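Local coordinates for protein domain of Unknown Function with an Immunoglobulin-like Beta-sandwich Fold (PDB 3D33) that is of unknown function but folds as an immunoglobulin-like beta-sandwich and belongs to the DUF3244 family of the E-set clan, at residues 31-36 against 91-96; 40-45 against 49-54; 53-58 against 77-82. One frame throughout, in Å; residues are numbered along the deposited sequence.

Interaction 1 (31-36 against 91-96); sequences ITVFTD and LEITGT
The torsions of Leu91 and Val33 aim their methyl groups at each other. In Leu91, CG lies opposite the backbone N (chi1 173°), which directs the branched end toward strand 31-36; in Val33, CG1 is anti to the backbone N and CG2 anti to the carbonyl carbon, and both methyls meet it. The two side chains approach tip to tip: Leu91 CD2 lies 3.9 Å from Val33 CG1 and 4.0 Å from Val33 CG2, so one methyl sits over the fork of the valine. Ile93 joins through CD1, 4.3 Å from Val33 CG2 and 4.4 Å from Ile31 CG2. The chi2 of Ile93, 121°, is close to an eclipsed value and suggests mild torsional strain in the branch that bears CD1. The segments run nearly antiparallel (157°), but their axes come no closer than 10.3 Å, well beyond the spacing of hydrogen-bonded neighbours in one sheet. This is the face-to-face packing of two sheets in an immunoglobulin-like sandwich. Strand 31-36 pairs with strand 39-44 in one sheet, while Leu91 also packs on Ile53 and Ile55 of strand 50-57 in the other. Ile31 further touches Leu14, Trp18 and Leu101, which extend the apolar surroundings at that end. All four contacting side chains are buried aliphatics, implying that dispersion and exclusion of water, rather than polar bonding, join the sheets here.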
loop_
_atom_site.group_PDB
_atom_site.type_symbol
_atom_site.label_atom_id
_atom_site.label_comp_id
_atom_site.label_asym_id
_atom_site.label_seq_id
_atom_site.Cartn_x
_atom_site.Cartn_y
_atom_site.Cartn_z
ATOM N N ILE A 31 -3.070 -9.754 -0.202
ATOM C CA ILE A 31 -2.482 -8.477 -0.586
ATOM C C ILE A 31 -0.956 -8.563 -0.514
ATOM O O ILE A 31 -0.420 -8.957 0.505
ATOM C CB ILE A 31 -2.926 -7.316 0.340
ATOM C CG1 ILE A 31 -4.449 -7.320 0.583
ATOM C CG2 ILE A 31 -2.425 -5.976 -0.245
ATOM C CD1 ILE A 31 -5.237 -7.030 -0.623
ATOM N N THR A 32 -0.274 -8.223 -1.611
ATOM C CA THR A 32 1.196 -8.102 -1.601
ATOM C C THR A 32 1.583 -6.809 -2.319
ATOM O O THR A 32 0.837 -6.281 -3.151
ATOM C CB THR A 32 1.858 -9.309 -2.275
ATOM O OG1 THR A 32 1.391 -9.416 -3.606
ATOM C CG2 THR A 32 1.525 -10.618 -1.546
ATOM N N VAL A 33 2.720 -6.252 -1.928
ATOM C CA VAL A 33 3.221 -5.001 -2.459
ATOM C C VAL A 33 4.725 -5.171 -2.769
ATOM O O VAL A 33 5.467 -5.852 -2.010
ATOM C CB VAL A 33 3.001 -3.845 -1.466
ATOM C CG1 VAL A 33 3.718 -2.592 -1.953
ATOM C CG2 VAL A 33 1.506 -3.602 -1.235
ATOM N N PHE A 34 5.168 -4.595 -3.883
ATOM C CA PHE A 34 6.610 -4.498 -4.210
ATOM C C PHE A 34 6.919 -3.158 -4.835
ATOM O O PHE A 34 6.015 -2.482 -5.328
ATOM C CB PHE A 34 7.108 -5.657 -5.107
ATOM C CG PHE A 34 6.406 -5.767 -6.429
ATOM C CD1 PHE A 34 6.828 -5.030 -7.512
ATOM C CD2 PHE A 34 5.323 -6.631 -6.595
ATOM C CE1 PHE A 34 6.182 -5.137 -8.748
ATOM C CE2 PHE A 34 4.682 -6.750 -7.834
ATOM C CZ PHE A 34 5.115 -6.006 -8.898
ATOM N N THR A 35 8.195 -2.768 -4.799
ATOM C CA THR A 35 8.661 -1.591 -5.521
ATOM C C THR A 35 9.745 -2.014 -6.533
ATOM O O THR A 35 10.541 -2.927 -6.279
ATOM C CB THR A 35 9.202 -0.500 -4.568
ATOM O OG1 THR A 35 10.337 -1.030 -3.852
ATOM C CG2 THR A 35 8.155 -0.074 -3.600
ATOM N N ASP A 36 9.696 -1.390 -7.703
ATOM C CA ASP A 36 10.576 -1.696 -8.847
ATOM C C ASP A 36 10.980 -0.333 -9.339
ATOM O O ASP A 36 10.188 0.374 -9.976
ATOM C CB ASP A 36 9.805 -2.488 -9.915
ATOM C CG ASP A 36 10.640 -2.827 -11.157
ATOM O OD1 ASP A 36 11.859 -2.570 -11.192
ATOM O OD2 ASP A 36 10.043 -3.373 -12.115
ATOM N N LEU A 91 3.073 2.691 4.754
ATOM C CA LEU A 91 2.044 2.286 3.830
ATOM C C LEU A 91 0.941 1.534 4.561
ATOM O O LEU A 91 1.206 0.571 5.280
ATOM C CB LEU A 91 2.645 1.381 2.765
ATOM C CG LEU A 91 1.706 0.712 1.792
ATOM C CD1 LEU A 91 1.024 1.731 0.922
ATOM C CD2 LEU A 91 2.433 -0.352 0.914
ATOM N N GLU A 92 -0.281 2.017 4.435
ATOM C CA GLU A 92 -1.424 1.348 5.064
ATOM C C GLU A 92 -2.446 1.028 4.023
ATOM O O GLU A 92 -2.780 1.884 3.188
ATOM C CB GLU A 92 -2.097 2.256 6.075
ATOM C CG GLU A 92 -1.290 2.702 7.207
ATOM C CD GLU A 92 -2.120 3.700 8.019
ATOM O OE1 GLU A 92 -2.959 3.243 8.830
ATOM O OE2 GLU A 92 -2.025 4.917 7.751
ATOM N N ILE A 93 -2.961 -0.194 4.091
ATOM C CA ILE A 93 -4.047 -0.642 3.237
ATOM C C ILE A 93 -5.155 -1.055 4.176
ATOM O O ILE A 93 -4.944 -1.925 5.037
ATOM C CB ILE A 93 -3.593 -1.840 2.397
ATOM C CG1 ILE A 93 -2.329 -1.441 1.590
ATOM C CG2 ILE A 93 -4.653 -2.267 1.446
ATOM C CD1 ILE A 93 -1.203 -2.301 1.902
ATOM N N THR A 94 -6.304 -0.416 4.047
ATOM C CA THR A 94 -7.423 -0.724 4.920
ATOM C C THR A 94 -8.633 -1.146 4.098
ATOM O O THR A 94 -8.823 -0.698 2.957
ATOM C CB THR A 94 -7.762 0.479 5.830
ATOM O OG1 THR A 94 -8.148 1.583 5.021
ATOM C CG2 THR A 94 -6.602 0.862 6.685
ATOM N N GLY A 95 -9.406 -2.072 4.646
ATOM C CA GLY A 95 -10.608 -2.545 3.988
ATOM C C GLY A 95 -11.841 -2.032 4.689
ATOM O O GLY A 95 -11.806 -1.749 5.887
ATOM N N THR A 96 -12.923 -1.880 3.935
ATOM C CA THR A 96 -14.238 -1.610 4.515
ATOM C C THR A 96 -15.153 -2.821 4.304
ATOM O O THR A 96 -15.308 -3.301 3.169
ATOM C CB THR A 96 -14.851 -0.344 3.888
ATOM O OG1 THR A 96 -13.945 0.753 4.047
ATOM C CG2 THR A 96 -16.178 0.003 4.542
#

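Interaction 2 (40-45 against 49-54); sequences LTLKNA and RDMTIR
Strands 40-44 and 50-54 run nearly antiparallel, at 158°, with their axes 11.5 Å apart at closest, a separation that side chains rather than backbone bonds must bridge. Leu42 and Ile53 do so tip to tip: CD1 of Leu42 stands 3.9 Å from CD1 of Ile53. Ile53 reaches that point with an extended end, its CD1 anti to CA about the CB-CG1 bond (chi2 177°). The second Leu42 methyl, CD2, faces the CE methyl of Met51, a selenomethionine, at 4.3 Å. The few residues between the segments carry the chain from one sheet of the immunoglobulin-like sandwich to the other, so that strands consecutive in sequence face each other across the core instead of pairing edge to edge as a hairpin would. Nearer that crossing, Asn44 and Met51 pass each other in opposite directions, bringing Asn44 ND2 to 3.8 Å from Met51 SE. Met51 has a second conformer, so both of its contacts hold for one placement and are provisional. The polar partner of the Asn44 amide is Ser46: OD1 accepts a hydrogen bond from its backbone N, which ties this buried side chain to the start of the crossing. Across the turn, the guanidinium of Arg49 donates to the backbone O of Asp19 and of Ser98 and makes a cation-pi contact with Trp18, while Ile69 packs against both Met51 and Ile53.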
loop_
_atom_site.group_PDB
_atom_site.type_symbol
_atom_site.label_atom_id
_atom_site.label_comp_id
_atom_site.label_asym_id
_atom_site.label_seq_id
_atom_site.Cartn_x
_atom_site.Cartn_y
_atom_site.Cartn_z
ATOM N N LEU A 40 5.575 1.632 -7.080
ATOM C CA LEU A 40 5.056 0.701 -6.098
ATOM C C LEU A 40 3.858 -0.026 -6.719
ATOM O O LEU A 40 3.021 0.617 -7.319
ATOM C CB LEU A 40 4.647 1.499 -4.884
ATOM C CG LEU A 40 4.125 0.872 -3.611
ATOM C CD1 LEU A 40 4.270 1.939 -2.496
ATOM C CD2 LEU A 40 2.671 0.452 -3.772
ATOM N N THR A 41 3.813 -1.352 -6.597
ATOM C CA THR A 41 2.709 -2.135 -7.142
ATOM C C THR A 41 2.048 -2.919 -6.031
ATOM O O THR A 41 2.722 -3.648 -5.290
ATOM C CB THR A 41 3.167 -3.121 -8.262
ATOM O OG1 THR A 41 3.732 -2.389 -9.359
ATOM C CG2 THR A 41 1.986 -3.999 -8.774
ATOM N N LEU A 42 0.731 -2.794 -5.946
ATOM C CA LEU A 42 -0.077 -3.594 -5.048
ATOM C C LEU A 42 -0.914 -4.576 -5.847
ATOM O O LEU A 42 -1.539 -4.214 -6.827
ATOM C CB LEU A 42 -1.000 -2.723 -4.194
ATOM C CG LEU A 42 -1.975 -3.443 -3.273
ATOM C CD1 LEU A 42 -2.287 -2.588 -2.026
ATOM C CD2 LEU A 42 -3.287 -3.851 -3.987
ATOM N N LYS A 43 -0.900 -5.822 -5.406
ATOM C CA LYS A 43 -1.781 -6.842 -5.975
ATOM C C LYS A 43 -2.645 -7.444 -4.902
ATOM O O LYS A 43 -2.206 -7.606 -3.772
ATOM C CB LYS A 43 -0.944 -7.899 -6.641
ATOM C CG LYS A 43 -0.244 -7.347 -7.865
ATOM C CD LYS A 43 0.232 -8.433 -8.773
ATOM C CE LYS A 43 0.867 -7.848 -10.007
ATOM N NZ LYS A 43 0.870 -8.861 -11.094
ATOM N N ASN A 44 -3.867 -7.797 -5.286
ATOM C CA ASN A 44 -4.841 -8.362 -4.374
ATOM C C ASN A 44 -5.407 -9.590 -5.090
ATOM O O ASN A 44 -6.120 -9.451 -6.086
ATOM C CB ASN A 44 -5.947 -7.348 -4.067
ATOM C CG ASN A 44 -7.024 -7.901 -3.139
ATOM O OD1 ASN A 44 -7.040 -9.091 -2.833
ATOM N ND2 ASN A 44 -7.954 -7.035 -2.723
ATOM N N ALA A 45 -5.083 -10.770 -4.582
ATOM C CA ALA A 45 -5.446 -12.033 -5.232
ATOM C C ALA A 45 -6.911 -12.418 -5.022
ATOM O O ALA A 45 -7.408 -13.372 -5.666
ATOM C CB ALA A 45 -4.545 -13.170 -4.773
ATOM N N ARG A 49 -13.574 -6.338 -1.187
ATOM C CA ARG A 49 -14.017 -5.241 -0.361
ATOM C C ARG A 49 -13.451 -3.933 -0.894
ATOM O O ARG A 49 -12.388 -3.923 -1.542
ATOM C CB ARG A 49 -13.548 -5.481 1.068
ATOM C CG ARG A 49 -12.077 -5.180 1.307
ATOM C CD ARG A 49 -11.623 -5.813 2.600
ATOM N NE ARG A 49 -11.536 -7.245 2.423
ATOM C CZ ARG A 49 -11.241 -8.118 3.385
ATOM N NH1 ARG A 49 -10.967 -7.714 4.614
ATOM N NH2 ARG A 49 -11.215 -9.413 3.097
ATOM N N ASP A 50 -14.132 -2.828 -0.599
ATOM C CA ASP A 50 -13.572 -1.502 -0.892
ATOM C C ASP A 50 -12.309 -1.332 -0.045
ATOM O O ASP A 50 -12.250 -1.817 1.106
ATOM C CB ASP A 50 -14.558 -0.377 -0.575
ATOM C CG ASP A 50 -15.731 -0.303 -1.534
ATOM O OD1 ASP A 50 -15.734 -0.932 -2.617
ATOM O OD2 ASP A 50 -16.680 0.430 -1.191
HETATM N N MSE A 51 -11.327 -0.621 -0.615
HETATM C CA MSE A 51 -10.039 -0.433 0.043
HETATM C C MSE A 51 -9.619 1.028 0.059
HETATM O O MSE A 51 -10.085 1.855 -0.744
HETATM C CB MSE A 51 -8.943 -1.208 -0.674
HETATM C CG MSE A 51 -9.107 -2.693 -0.733
HETATM SE SE MSE A 51 -7.430 -3.443 -1.451
HETATM C CE MSE A 51 -6.891 -1.941 -2.775
ATOM N N THR A 52 -8.774 1.361 1.023
ATOM C CA THR A 52 -8.127 2.663 1.074
ATOM C C THR A 52 -6.641 2.431 1.210
ATOM O O THR A 52 -6.213 1.584 2.002
ATOM C CB THR A 52 -8.591 3.512 2.262
ATOM O OG1 THR A 52 -9.999 3.779 2.151
ATOM C CG2 THR A 52 -7.803 4.830 2.278
ATOM N N ILE A 53 -5.841 3.159 0.427
ATOM C CA ILE A 53 -4.378 3.096 0.525
ATOM C C ILE A 53 -3.939 4.493 0.995
ATOM O O ILE A 53 -4.402 5.494 0.469
ATOM C CB ILE A 53 -3.700 2.777 -0.821
ATOM C CG1 ILE A 53 -4.166 1.412 -1.322
ATOM C CG2 ILE A 53 -2.161 2.870 -0.709
ATOM C CD1 ILE A 53 -3.623 1.019 -2.687
ATOM N N ARG A 54 -3.111 4.530 2.028
ATOM C CA ARG A 54 -2.595 5.786 2.561
ATOM C C ARG A 54 -1.078 5.658 2.758
ATOM O O ARG A 54 -0.581 4.641 3.250
ATOM C CB ARG A 54 -3.310 6.128 3.862
ATOM C CG ARG A 54 -3.038 7.465 4.447
ATOM C CD ARG A 54 -4.120 7.778 5.530
ATOM N NE ARG A 54 -5.442 8.106 4.967
ATOM C CZ ARG A 54 -6.593 7.435 5.172
ATOM N NH1 ARG A 54 -6.663 6.331 5.914
ATOM N NH2 ARG A 54 -7.713 7.862 4.602
#

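Interaction 3 (53-58 against 77-82); sequences IRITDM and ITISIA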
loop_
_atom_site.group_PDB
_atom_site.type_symbol
_atom_site.label_atom_id
_atom_site.label_comp_id
_atom_site.label_asym_id
_atom_site.label_seq_id
_atom_site.Cartn_x
_atom_site.Cartn_y
_atom_site.Cartn_z
ATOM N N ILE A 53 -5.841 3.159 0.427
ATOM C CA ILE A 53 -4.378 3.096 0.525
ATOM C C ILE A 53 -3.939 4.493 0.995
ATOM O O ILE A 53 -4.402 5.494 0.469
ATOM C CB ILE A 53 -3.700 2.777 -0.821
ATOM C CG1 ILE A 53 -4.166 1.412 -1.322
ATOM C CG2 ILE A 53 -2.161 2.870 -0.709
ATOM C CD1 ILE A 53 -3.623 1.019 -2.687
ATOM N N ARG A 54 -3.111 4.530 2.028
ATOM C CA ARG A 54 -2.595 5.786 2.561
ATOM C C ARG A 54 -1.078 5.658 2.758
ATOM O O ARG A 54 -0.581 4.641 3.250
ATOM C CB ARG A 54 -3.310 6.128 3.862
ATOM C CG ARG A 54 -3.038 7.465 4.447
ATOM C CD ARG A 54 -4.120 7.778 5.530
ATOM N NE ARG A 54 -5.442 8.106 4.967
ATOM C CZ ARG A 54 -6.593 7.435 5.172
ATOM N NH1 ARG A 54 -6.663 6.331 5.914
ATOM N NH2 ARG A 54 -7.713 7.862 4.602
ATOM N N ILE A 55 -0.339 6.661 2.301
ATOM C CA ILE A 55 1.086 6.681 2.477
ATOM C C ILE A 55 1.409 7.946 3.273
ATOM O O ILE A 55 0.932 9.044 2.914
ATOM C CB ILE A 55 1.836 6.677 1.140
ATOM C CG1 ILE A 55 1.478 5.438 0.317
ATOM C CG2 ILE A 55 3.366 6.776 1.349
ATOM C CD1 ILE A 55 2.074 5.426 -1.021
ATOM N N THR A 56 2.171 7.780 4.349
ATOM C CA THR A 56 2.495 8.828 5.322
ATOM C C THR A 56 4.019 8.947 5.545
ATOM O O THR A 56 4.696 7.926 5.773
ATOM C CB THR A 56 1.786 8.504 6.691
ATOM O OG1 THR A 56 0.374 8.353 6.489
ATOM C CG2 THR A 56 2.034 9.622 7.697
ATOM N N ASP A 57 4.566 10.161 5.474
ATOM C CA ASP A 57 6.013 10.328 5.691
ATOM C C ASP A 57 6.322 10.184 7.183
ATOM O O ASP A 57 5.551 10.637 8.039
ATOM C CB ASP A 57 6.543 11.647 5.139
ATOM C CG ASP A 57 6.542 12.744 6.163
ATOM O OD1 ASP A 57 5.493 13.397 6.307
ATOM O OD2 ASP A 57 7.582 12.943 6.827
HETATM N N MSE A 58 7.471 9.602 7.494
HETATM C CA MSE A 58 7.814 9.332 8.891
HETATM C C MSE A 58 8.541 10.470 9.632
HETATM O O MSE A 58 8.752 10.377 10.857
HETATM C CB MSE A 58 8.597 8.033 8.964
HETATM C CG MSE A 58 7.759 6.861 8.522
HETATM SE SE MSE A 58 6.517 6.307 9.890
HETATM C CE MSE A 58 8.047 5.486 11.152
ATOM N N ILE A 77 -2.988 -1.999 -8.352
ATOM C CA ILE A 77 -2.822 -0.553 -8.211
ATOM C C ILE A 77 -1.330 -0.304 -8.363
ATOM O O ILE A 77 -0.531 -1.029 -7.771
ATOM C CB ILE A 77 -3.325 -0.068 -6.790
ATOM C CG1 ILE A 77 -4.842 -0.263 -6.627
ATOM C CG2 ILE A 77 -2.952 1.385 -6.516
ATOM C CD1 ILE A 77 -5.690 0.529 -7.643
ATOM N N THR A 78 -0.959 0.681 -9.169
ATOM C CA THR A 78 0.414 1.204 -9.134
ATOM C C THR A 78 0.458 2.643 -8.628
ATOM O O THR A 78 -0.452 3.463 -8.887
ATOM C CB THR A 78 1.146 1.099 -10.476
ATOM O OG1 THR A 78 0.538 1.981 -11.446
ATOM C CG2 THR A 78 1.136 -0.352 -10.983
ATOM N N ILE A 79 1.525 2.928 -7.909
ATOM C CA ILE A 79 1.728 4.242 -7.302
ATOM C C ILE A 79 3.158 4.683 -7.599
ATOM O O ILE A 79 4.111 4.005 -7.224
ATOM C CB ILE A 79 1.534 4.199 -5.788
ATOM C CG1 ILE A 79 0.138 3.706 -5.409
ATOM C CG2 ILE A 79 1.786 5.584 -5.155
ATOM C CD1 ILE A 79 -0.015 3.456 -3.904
ATOM N N SER A 80 3.306 5.833 -8.239
ATOM C CA SER A 80 4.641 6.407 -8.468
ATOM C C SER A 80 5.101 7.077 -7.203
ATOM O O SER A 80 4.407 7.965 -6.666
ATOM C CB SER A 80 4.643 7.453 -9.562
ATOM O OG SER A 80 5.965 7.963 -9.677
ATOM N N ILE A 81 6.262 6.654 -6.714
ATOM C CA ILE A 81 6.890 7.286 -5.550
ATOM C C ILE A 81 8.041 8.217 -5.970
ATOM O O ILE A 81 8.776 8.737 -5.147
ATOM C CB ILE A 81 7.377 6.233 -4.535
ATOM C CG1 ILE A 81 8.486 5.328 -5.097
ATOM C CG2 ILE A 81 6.192 5.359 -4.067
ATOM C CD1 ILE A 81 9.086 4.369 -4.017
ATOM N N ALA A 82 8.162 8.445 -7.270
ATOM C CA ALA A 82 9.327 9.110 -7.859
ATOM C C ALA A 82 9.463 10.563 -7.398
ATOM O O ALA A 82 10.557 11.103 -7.347
ATOM C CB ALA A 82 9.229 9.061 -9.375
#
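Four isoleucines make up this whole contact, and they do so between strands that run nearly parallel, at 21°, although the sheets on either side are antiparallel. In the immunoglobulin-like sandwich the two strands belong to opposite sheets, strand 53-57 to one and strand 77-80 to the other, and an axis separation of 10.9 Å leaves room for a layer of side chains between them. Ile79 is central: its CD1 meets the two isoleucines of strand 53-57, 3.9 Å from CG2 of Ile53 and 4.1 Å from CD1 of Ile55. With Ile55 the approach is tip to tip, and CG2 of Ile79 also comes within 4.1 Å of Ile55 CD1, so that terminal methyl meets both branches. Ile53 instead slides past its partners, and its CD1 lies 3.9 Å from CG2 of Ile77. Ile77 differs in conformation from the others, with its CD1 folded back (chi2 -61°) rather than extended, which leaves CG2 as the methyl that does the touching. Neighbouring strands add to the layer: Ile55 rests on Tyr89 and Leu91, Ile79 on Leu40 and Tyr65. Past the last of these isoleucines, strand 77-80 gives way to an ST turn, in which Ser80 OG accepts from the backbone N of Ala82 at 3.3 Å with an N-H...O angle of 163°.

In the fold
All three interactions sample one hydrophobic core from different strand pairs across the two sheets. The centres of interactions 1 and 2 lie about 5 Å apart, those of 1 and 3 about 9 Å, and those of 2 and 3 about 11 Å. Lateral pairing joins them within each sheet: Phe34 O to Thr41 N and Leu40 N to Ile79 O, both 2.8 Å, are probable hydrogen bonds in one sheet, as is Thr94 O to Thr52 N, also 2.8 Å, in the other. Ile53 belongs to interactions 2 and 3, and its CG2 lies 3.8 Å from CD1 of Leu91 in interaction 1. With the function unknown, the contacts cannot be related to a site; the geometry supports their place in the core between the sheets.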